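Local coordinates for cycloalternan-forming enzyme (Listeria monocytogenes serovar 1/2a, PDB 5F7U), which is a multidomain glycoside hydrolase family 31 protein built round a TIM barrel, with beta-rich domains on its flanks and glycans bound at several sites, at residues A[366-371]-A[582-587]; A[533-538]-A[597-602]; A[355-360]-A[625-630]. The protein carries 1 engineered substitution. All coordinates share one frame; numbering follows the deposited sequence.

Overall arrangement
All three contacts belong to the TIM barrel of the family 31 domain, and together they sample it from the glycan-pocket end to the end where the strands begin. Interactions 1 and 2 lie closest, their centres 6 Å apart; their segments alternate along the chain, and strand 584-585 sits between strands 534-536 and 597-599 in the barrel. Ser585 OG meets Thr536 OG1 at 2.6 Å in a probable hydrogen bond, and both contacts reach the same two glucose units in the glycan pocket. Interaction 3 lies about 12 Å between centres from each of them. Its strand 628-631 pairs with 597-599, with Ala629 N and Tyr598 O 2.8 Å apart, and Val582 CG1 packs on Leu360 CD1 at 4.0 Å.

Interaction 1. Residues A[366-371]-A[582-587]; sequences GLWMSA and VSFSRS. With GLC (alpha-D-glucopyranose), chain F; GLC (alpha-D-glucopyranose), chain B.
The interior of the TIM barrel is where Trp368, on strand 367-369, meets Phe584 and Val582 from across the barrel. Phe584 CD2 sits 3.8 Å above one face of the indole, displaced toward its rim, and comes to 3.9 Å from Trp368 CZ3. The two rings meet obliquely, centroids of the indole six-membered ring and the phenyl ring 5.0 Å apart and planes at 48°. Val582 takes another side of the same indole, its CG1 methyl meeting the ring edge 4.0 Å from Trp368 CH2. Strands 367-369 and 584-585 are first and fifth of the eight parallel barrel strands, so the contact spans the interior through side chains alone, the nearest CA atoms, those of Trp368 and Phe584, being 10.6 Å apart. Phe584 reaches inward with CG anti to its backbone N (chi1 -164°). A hydrogen bond from Trp368 NE1 to Ala364 O helps to set the turn of the indole. Farther along, Arg586 turns to the glycan pocket: its NH1 donates to O3 of the chain F glucose at 2.8 Å and 157°, and more weakly to O2 of the chain B glucose, while Glu540 holds its NE in a salt bridge.

Interaction 2. Residues A[533-538]-A[597-602]; sequences GFKTNG and IYWSGD. Engineered in segment 533-538: Asn537 (natural residue Asp). With GLC (alpha-D-glucopyranose), chain B; GLC (alpha-D-glucopyranose), chain F.
Lys535 brings the CE and NZ end of its extended side chain over one face of the Trp599 six-membered ring, at about a right angle. Every torsion is close to anti, which carries CE into a CH-pi contact 3.7 Å from the ring centroid. The charged end follows: Lys535 NZ lies 4.4 Å from that centroid and 22° off the ring normal, a cation-pi geometry. Its stronger partner is Glu400, by a salt bridge, and its bond to O3 of the chain B glucose is weak. Trp599 chi1 (94°) lies well off the usual staggered values and swings the indole to meet Lys535 and Asn537. Asn537, an engineered residue replacing the natural Asp, comes to the indole rim, ND2 3.4 Å from Trp599 CH2, with amide and ring planes 84° apart. Its OD1 accepts Gly538 N at 2.9 Å, although the position of the amide nitrogen against the sugar is doubtful. Asp602 OD1, 2.5 Å from O2 of the chain B glucose, accepts from that hydroxyl. In the barrel strand 584-585 separates the two strands, the Phe584 ring touching that of Trp599; strand 628-631 flanks 597-599 beyond, strand 452-457 flanks 534-536, and helix 555-577 packs outside.

Interaction 3. Residues A[355-360]-A[625-630]; sequences GKTTLL and VSYWAW
The methyl of Thr357 sits over one face of the Tyr627 ring, while backbone atoms of the 355-360 loop run along its edge. Thr357 CG2 stands 3.6 Å from the ring centroid and 27° off the normal, a CH-pi contact displaced toward the rim. At the edge, near the ring plane, Thr358 O approaches Tyr627 CE2 at 3.3 Å, and Leu359 CA lies beside the hydroxyl end. Leu360 comes obliquely, CD1 3.6 Å from Tyr627 CD2, as the two side chains run past each other in opposite directions. Thr357 serves two purposes because its branches part at CB: CG2, anti to the backbone N, goes over the ring, whereas OG1 (chi1 -74°) is 2.8 Å from a water that accepts from Ser626 N at 2.9 Å. The loop joins helix 343-354 to the first barrel strand, and Tyr627, at the centre of an inverse gamma turn, leads into strand 628-631. Helix 702-715 packs against Thr357 and Leu359 and supplies Ala709 O to the tyrosine hydroxyl. The chemistry is therefore divided: aliphatic groups pack on the buried ring, the phenol's polar end is satisfied by the helix, and a water bridges the Thr357 hydroxyl and the backbone N of Ser626.

Interaction 1. Residues A[366-371]-A[582-587]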
loop_
_atom_site.group_PDB
_atom_site.type_symbol
_atom_site.label_atom_id
_atom_site.label_comp_id
_atom_site.label_asym_id
_atom_site.label_seq_id
_atom_site.Cartn_x
_atom_site.Cartn_y
_atom_site.Cartn_z
ATOM N N GLY A 366 -2.822 14.122 7.971
ATOM C CA GLY A 366 -2.056 14.529 9.147
ATOM C C GLY A 366 -1.938 13.375 10.139
ATOM O O GLY A 366 -2.349 12.230 9.844
ATOM N N LEU A 367 -1.416 13.654 11.331
ATOM C CA LEU A 367 -1.227 12.571 12.294
ATOM C C LEU A 367 -2.566 12.131 12.907
ATOM O O LEU A 367 -3.359 12.982 13.322
ATOM C CB LEU A 367 -0.289 12.998 13.424
ATOM C CG LEU A 367 -0.097 12.048 14.624
ATOM C CD1 LEU A 367 0.567 10.742 14.176
ATOM C CD2 LEU A 367 0.743 12.766 15.686
ATOM N N TRP A 368 -2.767 10.810 12.968
ATOM C CA TRP A 368 -3.877 10.211 13.701
ATOM C C TRP A 368 -3.423 9.715 15.058
ATOM O O TRP A 368 -2.439 8.988 15.135
ATOM C CB TRP A 368 -4.431 9.004 12.960
ATOM C CG TRP A 368 -5.107 9.293 11.669
ATOM C CD1 TRP A 368 -4.530 9.773 10.526
ATOM C CD2 TRP A 368 -6.486 9.056 11.368
ATOM N NE1 TRP A 368 -5.491 9.866 9.520
ATOM C CE2 TRP A 368 -6.696 9.445 10.022
ATOM C CE3 TRP A 368 -7.576 8.579 12.116
ATOM C CZ2 TRP A 368 -7.944 9.349 9.391
ATOM C CZ3 TRP A 368 -8.849 8.499 11.476
ATOM C CH2 TRP A 368 -9.002 8.875 10.125
ATOM N N MET A 369 -4.156 10.094 16.113
ATOM C CA MET A 369 -3.883 9.611 17.491
ATOM C C MET A 369 -4.915 8.590 17.913
ATOM O O MET A 369 -6.114 8.801 17.740
ATOM C CB MET A 369 -3.947 10.775 18.484
ATOM C CG MET A 369 -3.125 11.971 18.030
ATOM S SD MET A 369 -2.674 13.065 19.393
ATOM C CE MET A 369 -4.288 13.430 20.092
ATOM N N SER A 370 -4.458 7.501 18.517
ATOM C CA SER A 370 -5.361 6.408 18.881
ATOM C C SER A 370 -4.750 5.665 20.063
ATOM O O SER A 370 -3.528 5.610 20.174
ATOM C CB SER A 370 -5.540 5.462 17.689
ATOM O OG SER A 370 -6.351 4.337 18.026
ATOM N N ALA A 371 -5.599 5.086 20.913
ATOM C CA ALA A 371 -5.174 4.173 21.994
ATOM C C ALA A 371 -6.398 3.463 22.504
ATOM O O ALA A 371 -7.377 4.112 22.907
ATOM C CB ALA A 371 -4.485 4.923 23.141
ATOM N N VAL A 582 -14.224 9.995 6.943
ATOM C CA VAL A 582 -13.189 9.078 6.448
ATOM C C VAL A 582 -13.357 7.730 7.149
ATOM O O VAL A 582 -13.584 7.705 8.360
ATOM C CB VAL A 582 -11.799 9.655 6.794
ATOM C CG1 VAL A 582 -10.672 8.667 6.498
ATOM C CG2 VAL A 582 -11.572 10.944 6.016
ATOM N N SER A 583 -13.226 6.623 6.406
ATOM C CA SER A 583 -13.123 5.284 7.012
ATOM C C SER A 583 -11.676 4.828 7.192
ATOM O O SER A 583 -10.794 5.229 6.421
ATOM C CB SER A 583 -13.846 4.260 6.146
ATOM O OG SER A 583 -15.246 4.515 6.146
ATOM N N PHE A 584 -11.469 3.939 8.171
ATOM C CA PHE A 584 -10.148 3.441 8.534
ATOM C C PHE A 584 -10.405 1.954 8.783
ATOM O O PHE A 584 -11.122 1.589 9.736
ATOM C CB PHE A 584 -9.719 4.208 9.800
ATOM C CG PHE A 584 -8.252 4.119 10.129
ATOM C CD1 PHE A 584 -7.731 2.982 10.774
ATOM C CD2 PHE A 584 -7.403 5.215 9.882
ATOM C CE1 PHE A 584 -6.378 2.897 11.114
ATOM C CE2 PHE A 584 -6.038 5.131 10.225
ATOM C CZ PHE A 584 -5.535 3.969 10.840
ATOM N N SER A 585 -9.878 1.091 7.902
ATOM C CA SER A 585 -10.268 -0.344 7.887
ATOM C C SER A 585 -9.062 -1.235 7.661
ATOM O O SER A 585 -7.984 -0.730 7.339
ATOM C CB SER A 585 -11.268 -0.601 6.764
ATOM O OG SER A 585 -12.354 0.311 6.849
ATOM N N ARG A 586 -9.217 -2.549 7.850
ATOM C CA ARG A 586 -8.072 -3.448 7.616
ATOM C C ARG A 586 -8.267 -4.501 6.545
ATOM O O ARG A 586 -7.278 -4.975 5.977
ATOM C CB ARG A 586 -7.586 -4.106 8.905
ATOM C CG ARG A 586 -8.574 -5.058 9.512
ATOM C CD ARG A 586 -7.981 -5.772 10.716
ATOM N NE ARG A 586 -8.862 -6.893 11.001
ATOM C CZ ARG A 586 -8.965 -7.511 12.174
ATOM N NH1 ARG A 586 -8.227 -7.122 13.229
ATOM N NH2 ARG A 586 -9.804 -8.536 12.275
ATOM N N SER A 587 -9.526 -4.852 6.250
ATOM C CA SER A 587 -9.801 -6.018 5.413
ATOM C C SER A 587 -10.463 -5.657 4.110
ATOM O O SER A 587 -11.263 -4.725 4.063
ATOM C CB SER A 587 -10.715 -7.001 6.146
ATOM O OG SER A 587 -10.814 -8.210 5.388
HETATM C C1 GLC F . -8.042 -10.276 18.630
HETATM C C2 GLC F . -8.896 -9.926 17.405
HETATM C C3 GLC F . -8.389 -8.656 16.707
HETATM C C4 GLC F . -8.372 -7.468 17.678
HETATM C C5 GLC F . -7.523 -7.885 18.901
HETATM C C6 GLC F . -7.492 -6.841 20.008
HETATM O O1 GLC F . -6.754 -10.752 18.218
HETATM O O2 GLC F . -8.866 -11.019 16.488
HETATM O O3 GLC F . -9.197 -8.393 15.562
HETATM O O4 GLC F . -7.774 -6.292 17.080
HETATM O O5 GLC F . -7.898 -9.142 19.508
HETATM O O6 GLC F . -6.190 -6.272 19.910
HETATM C C1 GLC B . -8.687 -5.307 16.537
HETATM C C2 GLC B . -7.894 -4.201 15.807
HETATM C C3 GLC B . -7.097 -3.296 16.768
HETATM C C4 GLC B . -8.016 -2.751 17.873
HETATM C C5 GLC B . -8.911 -3.853 18.457
HETATM C C6 GLC B . -9.950 -3.336 19.439
HETATM O O2 GLC B . -7.116 -4.763 14.745
HETATM O O3 GLC B . -6.504 -2.185 16.072
HETATM O O4 GLC B . -7.228 -2.167 18.927
HETATM O O5 GLC B . -9.580 -4.650 17.458
HETATM O O6 GLC B . -10.561 -4.504 20.023
#

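Interaction 2. Residues A[533-538]-A[597-602]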
loop_
_atom_site.group_PDB
_atom_site.type_symbol
_atom_site.label_atom_id
_atom_site.label_comp_id
_atom_site.label_asym_id
_atom_site.label_seq_id
_atom_site.Cartn_x
_atom_site.Cartn_y
_atom_site.Cartn_z
ATOM N N GLY A 533 -16.351 9.860 10.979
ATOM C CA GLY A 533 -16.200 8.601 10.264
ATOM C C GLY A 533 -16.082 7.436 11.223
ATOM O O GLY A 533 -16.309 7.581 12.421
ATOM N N PHE A 534 -15.746 6.288 10.669
ATOM C CA PHE A 534 -15.702 5.046 11.434
ATOM C C PHE A 534 -14.420 4.282 11.183
ATOM O O PHE A 534 -13.912 4.241 10.044
ATOM C CB PHE A 534 -16.861 4.141 11.035
ATOM C CG PHE A 534 -18.220 4.726 11.308
ATOM C CD1 PHE A 534 -18.731 4.737 12.597
ATOM C CD2 PHE A 534 -18.984 5.283 10.269
ATOM C CE1 PHE A 534 -20.007 5.269 12.860
ATOM C CE2 PHE A 534 -20.248 5.835 10.522
ATOM C CZ PHE A 534 -20.763 5.812 11.822
ATOM N N LYS A 535 -13.929 3.653 12.246
ATOM C CA LYS A 535 -12.879 2.645 12.113
ATOM C C LYS A 535 -13.565 1.293 12.026
ATOM O O LYS A 535 -13.902 0.682 13.043
ATOM C CB LYS A 535 -11.863 2.714 13.268
ATOM C CG LYS A 535 -10.750 1.632 13.177
ATOM C CD LYS A 535 -9.718 1.815 14.298
ATOM C CE LYS A 535 -8.586 0.793 14.122
ATOM N NZ LYS A 535 -7.530 0.915 15.188
ATOM N N THR A 536 -13.785 0.859 10.791
ATOM C CA THR A 536 -14.516 -0.373 10.511
ATOM C C THR A 536 -13.566 -1.554 10.511
ATOM O O THR A 536 -12.891 -1.836 9.522
ATOM C CB THR A 536 -15.302 -0.254 9.190
ATOM O OG1 THR A 536 -14.562 0.544 8.268
ATOM C CG2 THR A 536 -16.635 0.422 9.447
ATOM N N ASN A 537 -13.487 -2.195 11.664
ATOM C CA ASN A 537 -12.611 -3.334 11.888
ATOM C C ASN A 537 -13.300 -4.640 11.540
ATOM O O ASN A 537 -14.515 -4.699 11.415
ATOM C CB ASN A 537 -12.268 -3.386 13.377
ATOM C CG ASN A 537 -10.840 -3.809 13.622
ATOM O OD1 ASN A 537 -10.297 -4.690 12.964
ATOM N ND2 ASN A 537 -10.203 -3.119 14.547
ATOM N N GLY A 538 -12.502 -5.698 11.438
ATOM C CA GLY A 538 -13.023 -7.025 11.146
ATOM C C GLY A 538 -13.500 -7.176 9.707
ATOM O O GLY A 538 -13.084 -6.436 8.808
ATOM N N ILE A 597 -9.112 4.525 4.193
ATOM C CA ILE A 597 -7.749 4.158 4.612
ATOM C C ILE A 597 -7.709 2.676 4.977
ATOM O O ILE A 597 -8.693 2.153 5.529
ATOM C CB ILE A 597 -7.307 5.005 5.843
ATOM C CG1 ILE A 597 -7.144 6.461 5.416
ATOM C CG2 ILE A 597 -5.999 4.484 6.459
ATOM C CD1 ILE A 597 -7.121 7.447 6.561
ATOM N N TYR A 598 -6.591 2.010 4.674
ATOM C CA TYR A 598 -6.362 0.626 5.176
ATOM C C TYR A 598 -5.125 0.619 6.028
ATOM O O TYR A 598 -4.093 1.150 5.589
ATOM C CB TYR A 598 -6.269 -0.400 4.010
ATOM C CG TYR A 598 -7.622 -0.520 3.374
ATOM C CD1 TYR A 598 -8.053 0.448 2.452
ATOM C CD2 TYR A 598 -8.535 -1.506 3.786
ATOM C CE1 TYR A 598 -9.345 0.416 1.927
ATOM C CE2 TYR A 598 -9.827 -1.537 3.260
ATOM C CZ TYR A 598 -10.223 -0.581 2.339
ATOM O OH TYR A 598 -11.500 -0.623 1.800
ATOM N N TRP A 599 -5.224 0.064 7.247
ATOM C CA TRP A 599 -4.007 -0.116 8.078
ATOM C C TRP A 599 -3.595 -1.572 8.150
ATOM O O TRP A 599 -4.421 -2.454 7.944
ATOM C CB TRP A 599 -4.139 0.533 9.468
ATOM C CG TRP A 599 -4.619 -0.368 10.570
ATOM C CD1 TRP A 599 -3.845 -0.976 11.506
ATOM C CD2 TRP A 599 -5.981 -0.746 10.863
ATOM N NE1 TRP A 599 -4.633 -1.699 12.379
ATOM C CE2 TRP A 599 -5.941 -1.586 12.006
ATOM C CE3 TRP A 599 -7.225 -0.439 10.290
ATOM C CZ2 TRP A 599 -7.099 -2.153 12.580
ATOM C CZ3 TRP A 599 -8.387 -0.974 10.868
ATOM C CH2 TRP A 599 -8.305 -1.852 11.999
ATOM N N SER A 600 -2.305 -1.810 8.410
ATOM C CA SER A 600 -1.704 -3.146 8.303
ATOM C C SER A 600 -2.029 -4.110 9.452
ATOM O O SER A 600 -1.500 -5.221 9.508
ATOM C CB SER A 600 -0.194 -2.995 8.100
ATOM O OG SER A 600 0.405 -2.518 9.298
ATOM N N GLY A 601 -2.924 -3.714 10.355
ATOM C CA GLY A 601 -3.412 -4.645 11.368
ATOM C C GLY A 601 -2.521 -4.814 12.582
ATOM O O GLY A 601 -1.814 -3.890 12.982
ATOM N N ASP A 602 -2.557 -6.010 13.174
ATOM C CA ASP A 602 -2.123 -6.193 14.563
ATOM C C ASP A 602 -0.724 -6.758 14.569
ATOM O O ASP A 602 -0.534 -7.933 14.231
ATOM C CB ASP A 602 -3.057 -7.174 15.285
ATOM C CG ASP A 602 -4.503 -6.669 15.386
ATOM O OD1 ASP A 602 -4.747 -5.456 15.294
ATOM O OD2 ASP A 602 -5.415 -7.509 15.552
HETATM C C1 GLC B . -8.687 -5.307 16.537
HETATM C C2 GLC B . -7.894 -4.201 15.807
HETATM C C3 GLC B . -7.097 -3.296 16.768
HETATM C C4 GLC B . -8.016 -2.751 17.873
HETATM C C5 GLC B . -8.911 -3.853 18.457
HETATM C C6 GLC B . -9.950 -3.336 19.439
HETATM O O2 GLC B . -7.116 -4.763 14.745
HETATM O O3 GLC B . -6.504 -2.185 16.072
HETATM O O4 GLC B . -7.228 -2.167 18.927
HETATM O O5 GLC B . -9.580 -4.650 17.458
HETATM O O6 GLC B . -10.561 -4.504 20.023
HETATM C C1 GLC F . -8.042 -10.276 18.630
HETATM C C2 GLC F . -8.896 -9.926 17.405
HETATM C C3 GLC F . -8.389 -8.656 16.707
HETATM C C4 GLC F . -8.372 -7.468 17.678
HETATM C C5 GLC F . -7.523 -7.885 18.901
HETATM C C6 GLC F . -7.492 -6.841 20.008
HETATM O O1 GLC F . -6.754 -10.752 18.218
HETATM O O2 GLC F . -8.866 -11.019 16.488
HETATM O O3 GLC F . -9.197 -8.393 15.562
HETATM O O4 GLC F . -7.774 -6.292 17.080
HETATM O O5 GLC F . -7.898 -9.142 19.508
HETATM O O6 GLC F . -6.190 -6.272 19.910
#

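Interaction 3. Residues A[355-360]-A[625-630]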
loop_
_atom_site.group_PDB
_atom_site.type_symbol
_atom_site.label_atom_id
_atom_site.label_comp_id
_atom_site.label_asym_id
_atom_site.label_seq_id
_atom_site.Cartn_x
_atom_site.Cartn_y
_atom_site.Cartn_z
ATOM N N GLY A 355 -12.023 0.055 -9.790
ATOM C CA GLY A 355 -12.413 1.265 -9.053
ATOM C C GLY A 355 -11.235 2.137 -8.674
ATOM O O GLY A 355 -10.177 1.648 -8.278
ATOM N N LYS A 356 -11.434 3.441 -8.821
ATOM C CA LYS A 356 -10.427 4.402 -8.400
ATOM C C LYS A 356 -10.460 4.590 -6.900
ATOM O O LYS A 356 -11.512 4.465 -6.265
ATOM C CB LYS A 356 -10.677 5.765 -9.061
ATOM C CG LYS A 356 -10.768 5.739 -10.574
ATOM C CD LYS A 356 -9.409 5.479 -11.178
ATOM C CE LYS A 356 -9.574 4.914 -12.587
ATOM N NZ LYS A 356 -8.246 4.956 -13.230
ATOM N N THR A 357 -9.303 4.935 -6.337
ATOM C CA THR A 357 -9.261 5.454 -4.987
ATOM C C THR A 357 -10.133 6.707 -4.892
ATOM O O THR A 357 -10.090 7.560 -5.771
ATOM C CB THR A 357 -7.809 5.811 -4.622
ATOM O OG1 THR A 357 -7.095 4.591 -4.403
ATOM C CG2 THR A 357 -7.727 6.616 -3.351
ATOM N N THR A 358 -10.915 6.810 -3.818
ATOM C CA THR A 358 -11.686 8.038 -3.570
ATOM C C THR A 358 -10.827 9.040 -2.803
ATOM O O THR A 358 -10.368 8.736 -1.702
ATOM C CB THR A 358 -12.957 7.719 -2.751
ATOM O OG1 THR A 358 -13.743 6.773 -3.478
ATOM C CG2 THR A 358 -13.791 8.988 -2.489
ATOM N N LEU A 359 -10.630 10.224 -3.370
ATOM C CA LEU A 359 -9.888 11.275 -2.642
ATOM C C LEU A 359 -10.490 11.550 -1.274
ATOM O O LEU A 359 -11.693 11.814 -1.148
ATOM C CB LEU A 359 -9.814 12.578 -3.454
ATOM C CG LEU A 359 -9.015 13.714 -2.791
ATOM C CD1 LEU A 359 -7.544 13.356 -2.577
ATOM C CD2 LEU A 359 -9.167 14.977 -3.634
ATOM N N LEU A 360 -9.646 11.513 -0.249
ATOM C CA LEU A 360 -10.057 11.843 1.116
ATOM C C LEU A 360 -9.710 13.290 1.434
ATOM O O LEU A 360 -8.816 13.838 0.793
ATOM C CB LEU A 360 -9.329 10.907 2.089
ATOM C CG LEU A 360 -9.656 9.405 1.954
ATOM C CD1 LEU A 360 -8.848 8.649 2.987
ATOM C CD2 LEU A 360 -11.149 9.077 2.111
ATOM N N VAL A 625 -3.971 -0.061 -3.455
ATOM C CA VAL A 625 -4.378 0.429 -2.125
ATOM C C VAL A 625 -3.274 1.400 -1.683
ATOM O O VAL A 625 -2.235 0.997 -1.158
ATOM C CB VAL A 625 -4.606 -0.723 -1.115
ATOM C CG1 VAL A 625 -4.961 -0.176 0.274
ATOM C CG2 VAL A 625 -5.727 -1.626 -1.613
ATOM N N SER A 626 -3.514 2.681 -1.942
ATOM C CA SER A 626 -2.505 3.727 -1.789
ATOM C C SER A 626 -2.599 4.403 -0.427
ATOM O O SER A 626 -1.578 4.768 0.145
ATOM C CB SER A 626 -2.736 4.757 -2.898
ATOM O OG SER A 626 -1.881 5.892 -2.803
ATOM N N TYR A 627 -3.823 4.573 0.083
ATOM C CA TYR A 627 -4.007 5.286 1.362
ATOM C C TYR A 627 -3.839 4.293 2.491
ATOM O O TYR A 627 -4.819 3.821 3.092
ATOM C CB TYR A 627 -5.368 5.970 1.434
ATOM C CG TYR A 627 -5.612 7.047 0.381
ATOM C CD1 TYR A 627 -4.565 7.580 -0.418
ATOM C CD2 TYR A 627 -6.909 7.526 0.180
ATOM C CE1 TYR A 627 -4.839 8.559 -1.378
ATOM C CE2 TYR A 627 -7.184 8.514 -0.755
ATOM C CZ TYR A 627 -6.157 9.025 -1.534
ATOM O OH TYR A 627 -6.470 9.994 -2.480
ATOM N N TRP A 628 -2.574 3.967 2.746
ATOM C CA TRP A 628 -2.203 2.868 3.630
ATOM C C TRP A 628 -1.546 3.410 4.904
ATOM O O TRP A 628 -0.708 4.318 4.842
ATOM C CB TRP A 628 -1.282 1.907 2.872
ATOM C CG TRP A 628 -0.690 0.791 3.718
ATOM C CD1 TRP A 628 -1.180 -0.481 3.870
ATOM C CD2 TRP A 628 0.504 0.857 4.497
ATOM N NE1 TRP A 628 -0.383 -1.200 4.708
ATOM C CE2 TRP A 628 0.660 -0.403 5.117
ATOM C CE3 TRP A 628 1.467 1.866 4.732
ATOM C CZ2 TRP A 628 1.751 -0.706 5.935
ATOM C CZ3 TRP A 628 2.538 1.586 5.592
ATOM C CH2 TRP A 628 2.682 0.299 6.159
ATOM N N ALA A 629 -1.923 2.807 6.038
ATOM C CA ALA A 629 -1.385 3.158 7.353
ATOM C C ALA A 629 -0.814 1.929 8.029
ATOM O O ALA A 629 -1.098 0.804 7.637
ATOM C CB ALA A 629 -2.485 3.717 8.246
ATOM N N TRP A 630 -0.072 2.175 9.103
ATOM C CA TRP A 630 0.313 1.118 10.040
ATOM C C TRP A 630 0.328 1.719 11.434
ATOM O O TRP A 630 0.366 2.948 11.575
ATOM C CB TRP A 630 1.676 0.507 9.659
ATOM C CG TRP A 630 2.865 1.452 9.795
ATOM C CD1 TRP A 630 3.034 2.674 9.167
ATOM C CD2 TRP A 630 4.044 1.238 10.574
ATOM N NE1 TRP A 630 4.241 3.237 9.538
ATOM C CE2 TRP A 630 4.889 2.376 10.386
ATOM C CE3 TRP A 630 4.483 0.195 11.401
ATOM C CZ2 TRP A 630 6.146 2.504 11.027
ATOM C CZ3 TRP A 630 5.755 0.310 12.029
ATOM C CH2 TRP A 630 6.556 1.464 11.838
HETATM O O HOH W 1 -6.117 3.854 -1.888
#